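Local coordinates for PFC0360w protein (Plasmodium falciparum, PDB 3NI8) that probably activates the ATPase cycle of the chaperone Hsp90, at residues S64-S67 with G68-G72; H146-E149 with V150-Y154. All coordinates share one frame; numbering follows the deposited sequence.

Contact 1 of 2, residues S64-S67 with G68-G72; sequences SLFS and GSILG
Gly68 meets the carbonyl of Leu65 at the tip of a tight hairpin between strands 62-65 and 70-78. Its N-H reaches Leu65 O only through a weak bond of 3.2 Å. Gly68 has a phi of 89°; together with the positive phi of Ser67 this defines the type I' turn running from Phe66 to Ser69, and a glycine fits the second of its two corner positions without strain.

Ser69 then turns back onto Phe66 and takes hold of one acceptor twice. Its backbone N-H comes to Phe66 O from above the carbonyl plane, while its OG donates to the same oxygen at 3.1 Å within that plane, at a C=O...donor angle of 160°. The hydroxyl gets there because OG lies beside its own backbone N, with chi1 at -73°. Along the same flank, Ser69 CB packs against Phe66 CB.

Ser69 and Ile70 both face Leu65, which makes a classic beta bulge where the turn passes into the antiparallel sheet. Ile70 closes the regular pairing: its N-H bonds to Leu65 O, and its O receives Leu65 N at 2.8 Å. That oxygen also sits 3.3 Å from Ser64 CA in a CA-H...O contact. On the sheet face holding Leu65 and Ile70, the two side chains cross obliquely, CB to CB at 3.9 Å, with Leu65 CD2 near Ile70 CG2. Ile70 CD1 extends to the edge of the Phe66 ring, 4.4 Å from CD2, and the Ile70 side chain also touches Trp87 and Phe89 of the next strand.

Leu71 forms a non-hydrogen-bonded pair with Ser64, CA to CA at 4.4 Å; its side chain begins on the face that holds Ser64 and touches Lys88 and Arg90.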
loop_
_atom_site.group_PDB
_atom_site.type_symbol
_atom_site.label_atom_id
_atom_site.label_comp_id
_atom_site.label_asym_id
_atom_site.label_seq_id
_atom_site.Cartn_x
_atom_site.Cartn_y
_atom_site.Cartn_z
ATOM N N SER A 64 1.790 8.064 -7.124
ATOM C CA SER A 64 1.099 9.120 -6.402
ATOM C C SER A 64 -0.347 8.689 -6.196
ATOM O O SER A 64 -0.991 8.191 -7.129
ATOM C CB SER A 64 1.149 10.411 -7.212
ATOM O OG SER A 64 -0.001 11.186 -6.974
ATOM N N LEU A 65 -0.839 8.852 -4.971
ATOM C CA LEU A 65 -2.234 8.600 -4.644
ATOM C C LEU A 65 -2.866 9.890 -4.106
ATOM O O LEU A 65 -2.167 10.720 -3.492
ATOM C CB LEU A 65 -2.311 7.525 -3.568
ATOM C CG LEU A 65 -2.477 6.036 -3.897
ATOM C CD1 LEU A 65 -1.860 5.622 -5.227
ATOM C CD2 LEU A 65 -1.891 5.215 -2.763
ATOM N N PHE A 66 -4.184 10.028 -4.304
ATOM C CA PHE A 66 -4.970 11.170 -3.822
ATOM C C PHE A 66 -4.349 12.522 -4.234
ATOM O O PHE A 66 -4.065 13.361 -3.383
ATOM C CB PHE A 66 -5.175 11.126 -2.285
ATOM C CG PHE A 66 -5.974 9.937 -1.781
ATOM C CD1 PHE A 66 -7.369 9.905 -1.891
ATOM C CD2 PHE A 66 -5.337 8.863 -1.162
ATOM C CE1 PHE A 66 -8.109 8.806 -1.415
ATOM C CE2 PHE A 66 -6.081 7.748 -0.677
ATOM C CZ PHE A 66 -7.465 7.737 -0.804
ATOM N N SER A 67 -4.136 12.708 -5.535
ATOM C CA SER A 67 -3.511 13.919 -6.090
ATOM C C SER A 67 -2.169 14.341 -5.446
ATOM O O SER A 67 -1.890 15.548 -5.268
ATOM C CB SER A 67 -4.505 15.081 -6.083
ATOM O OG SER A 67 -5.687 14.707 -6.769
ATOM N N GLY A 68 -1.342 13.347 -5.114
ATOM C CA GLY A 68 -0.002 13.607 -4.613
ATOM C C GLY A 68 0.071 13.764 -3.105
ATOM O O GLY A 68 1.084 14.214 -2.583
ATOM N N SER A 69 -1.007 13.401 -2.414
ATOM C CA SER A 69 -1.050 13.408 -0.957
ATOM C C SER A 69 -0.227 12.261 -0.351
ATOM O O SER A 69 0.280 12.359 0.773
ATOM C CB SER A 69 -2.500 13.319 -0.471
ATOM O OG SER A 69 -3.162 14.564 -0.696
ATOM N N ILE A 70 -0.159 11.167 -1.095
ATOM C CA ILE A 70 0.688 10.036 -0.801
ATOM C C ILE A 70 1.575 9.868 -2.049
ATOM O O ILE A 70 1.066 9.793 -3.171
ATOM C CB ILE A 70 -0.156 8.766 -0.534
ATOM C CG1 ILE A 70 -0.957 8.913 0.766
ATOM C CG2 ILE A 70 0.715 7.509 -0.490
ATOM C CD1 ILE A 70 -1.791 7.655 1.157
ATOM N N LEU A 71 2.887 9.871 -1.855
ATOM C CA LEU A 71 3.811 9.588 -2.952
ATOM C C LEU A 71 4.863 8.561 -2.584
ATOM O O LEU A 71 5.077 8.249 -1.409
ATOM C CB LEU A 71 4.446 10.846 -3.539
ATOM C CG LEU A 71 5.323 11.806 -2.735
ATOM C CD1 LEU A 71 6.161 12.685 -3.717
ATOM C CD2 LEU A 71 4.455 12.672 -1.841
ATOM N N GLY A 72 5.481 8.004 -3.605
ATOM C CA GLY A 72 6.432 6.963 -3.412
ATOM C C GLY A 72 7.107 6.600 -4.707
ATOM O O GLY A 72 7.055 7.338 -5.682
#

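Contact 2 of 2, residues H146-E149 with V150-Y154; sequences HNIE and VILGY
Between His146 and Tyr154 the backbone bonds widen in span toward the helix end, from four residues (Val150 N to His146 O, 3.0 Å) to five (Leu152 N to Asn147 O) and six (Tyr154 N to Ile148 O, 3.3 Å). Asn147 O also accepts from Ile151 N; of its two donors Leu152 N is the straighter, with an N-H...O angle of 161° against 136° for Ile151 N.

With CG of His146 anti to its N (chi1 -173°), the imidazole reaches Val150, whose CG2 makes an off-centre CH-pi contact 4.1 Å from the ring centroid. Asn147 and Ile151 run alongside each other, CB to CG1 at 3.4 Å, while Asn147 ND2 bonds to Leu47 O. Ile148 CG2 meets Tyr154 CD2 obliquely at 3.6 Å, and Leu152 CB lies over the centre of one face of the same phenol ring. Leu34 and Leu47 of the two short helices and Tyr27 of the first strand touch this cluster.

Gly153, at positive phi, is the first residue to leave helical angles: a glycine-terminated C-terminus of the long final helix, a helix characteristic of the SRPBCC (helix-grip) fold.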
loop_
_atom_site.group_PDB
_atom_site.type_symbol
_atom_site.label_atom_id
_atom_site.label_comp_id
_atom_site.label_asym_id
_atom_site.label_seq_id
_atom_site.Cartn_x
_atom_site.Cartn_y
_atom_site.Cartn_z
ATOM N N HIS A 146 -9.681 -2.191 3.286
ATOM C CA HIS A 146 -11.120 -2.321 3.385
ATOM C C HIS A 146 -11.780 -2.384 2.013
ATOM O O HIS A 146 -12.639 -3.243 1.768
ATOM C CB HIS A 146 -11.685 -1.151 4.173
ATOM C CG HIS A 146 -13.142 -1.282 4.475
ATOM N ND1 HIS A 146 -14.120 -0.676 3.710
ATOM C CD2 HIS A 146 -13.789 -1.972 5.444
ATOM C CE1 HIS A 146 -15.305 -0.971 4.211
ATOM N NE2 HIS A 146 -15.133 -1.762 5.258
ATOM N N ASN A 147 -11.363 -1.502 1.111
ATOM C CA ASN A 147 -11.988 -1.408 -0.199
ATOM C C ASN A 147 -11.659 -2.558 -1.153
ATOM O O ASN A 147 -12.417 -2.829 -2.085
ATOM C CB ASN A 147 -11.701 -0.053 -0.841
ATOM C CG ASN A 147 -12.280 1.095 -0.050
ATOM O OD1 ASN A 147 -13.267 0.946 0.697
ATOM N ND2 ASN A 147 -11.668 2.253 -0.191
ATOM N N ILE A 148 -10.530 -3.234 -0.913
ATOM C CA ILE A 148 -10.202 -4.478 -1.609
ATOM C C ILE A 148 -11.314 -5.494 -1.351
ATOM O O ILE A 148 -11.808 -6.158 -2.261
ATOM C CB ILE A 148 -8.824 -5.042 -1.159
ATOM C CG1 ILE A 148 -7.697 -4.198 -1.757
ATOM C CG2 ILE A 148 -8.669 -6.529 -1.570
ATOM C CD1 ILE A 148 -6.388 -4.314 -1.042
ATOM N N GLU A 149 -11.735 -5.590 -0.104
ATOM C CA GLU A 149 -12.862 -6.452 0.209
ATOM C C GLU A 149 -14.209 -5.939 -0.368
ATOM O O GLU A 149 -14.864 -6.643 -1.124
ATOM C CB GLU A 149 -12.956 -6.685 1.717
ATOM C CG GLU A 149 -13.774 -7.927 2.047
ATOM C CD GLU A 149 -14.298 -7.940 3.459
ATOM O OE1 GLU A 149 -13.956 -7.035 4.249
ATOM O OE2 GLU A 149 -15.071 -8.860 3.780
ATOM N N VAL A 150 -14.583 -4.706 -0.029
ATOM C CA VAL A 150 -15.940 -4.175 -0.274
ATOM C C VAL A 150 -16.193 -3.570 -1.668
ATOM O O VAL A 150 -17.295 -3.713 -2.206
ATOM C CB VAL A 150 -16.345 -3.140 0.833
ATOM C CG1 VAL A 150 -17.688 -2.499 0.516
ATOM C CG2 VAL A 150 -16.412 -3.825 2.194
ATOM N N ILE A 151 -15.201 -2.878 -2.227
ATOM C CA ILE A 151 -15.291 -2.313 -3.577
ATOM C C ILE A 151 -14.905 -3.359 -4.641
ATOM O O ILE A 151 -15.633 -3.573 -5.627
ATOM C CB ILE A 151 -14.342 -1.082 -3.737
ATOM C CG1 ILE A 151 -14.573 -0.035 -2.616
ATOM C CG2 ILE A 151 -14.382 -0.524 -5.170
ATOM C CD1 ILE A 151 -15.548 1.053 -2.931
ATOM N N LEU A 152 -13.752 -3.997 -4.443
ATOM C CA LEU A 152 -13.271 -4.970 -5.395
ATOM C C LEU A 152 -13.965 -6.333 -5.269
ATOM O O LEU A 152 -13.795 -7.176 -6.117
ATOM C CB LEU A 152 -11.744 -5.119 -5.291
ATOM C CG LEU A 152 -10.828 -3.893 -5.410
ATOM C CD1 LEU A 152 -9.398 -4.391 -5.564
ATOM C CD2 LEU A 152 -11.194 -2.934 -6.555
ATOM N N GLY A 153 -14.718 -6.554 -4.202
ATOM C CA GLY A 153 -15.457 -7.787 -4.037
ATOM C C GLY A 153 -14.582 -9.013 -3.831
ATOM O O GLY A 153 -14.967 -10.138 -4.179
ATOM N N TYR A 154 -13.399 -8.820 -3.253
ATOM C CA TYR A 154 -12.581 -9.971 -2.909
ATOM C C TYR A 154 -12.903 -10.380 -1.488
ATOM O O TYR A 154 -12.713 -9.605 -0.557
ATOM C CB TYR A 154 -11.098 -9.688 -3.068
ATOM C CG TYR A 154 -10.690 -9.134 -4.418
ATOM C CD1 TYR A 154 -11.466 -9.340 -5.561
ATOM C CD2 TYR A 154 -9.509 -8.417 -4.549
ATOM C CE1 TYR A 154 -11.071 -8.810 -6.809
ATOM C CE2 TYR A 154 -9.106 -7.899 -5.774
ATOM C CZ TYR A 154 -9.887 -8.092 -6.899
ATOM O OH TYR A 154 -9.454 -7.571 -8.095
#

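Contact 1 at 64-72 and contact 2 at 146-154 lie in series along the chain, with centres 21 Å apart and nearest atoms about 7 Å apart, so they do not touch. The first is the turn of a hairpin in the antiparallel sheet; the second is the end of helix 132-150. What relates them is the chain from helix 41-47 into the loop after it: Leu47 and Arg49 meet contact 2, while Ser48 and Ser51 meet the Phe66 side chain in contact 1. Small molecules probably from the crystallisation liquor lie beside both, an isopropanol about 4 Å from the Leu65 side chain and a glycerol about 3 Å from that of His146; neither establishes a functional site.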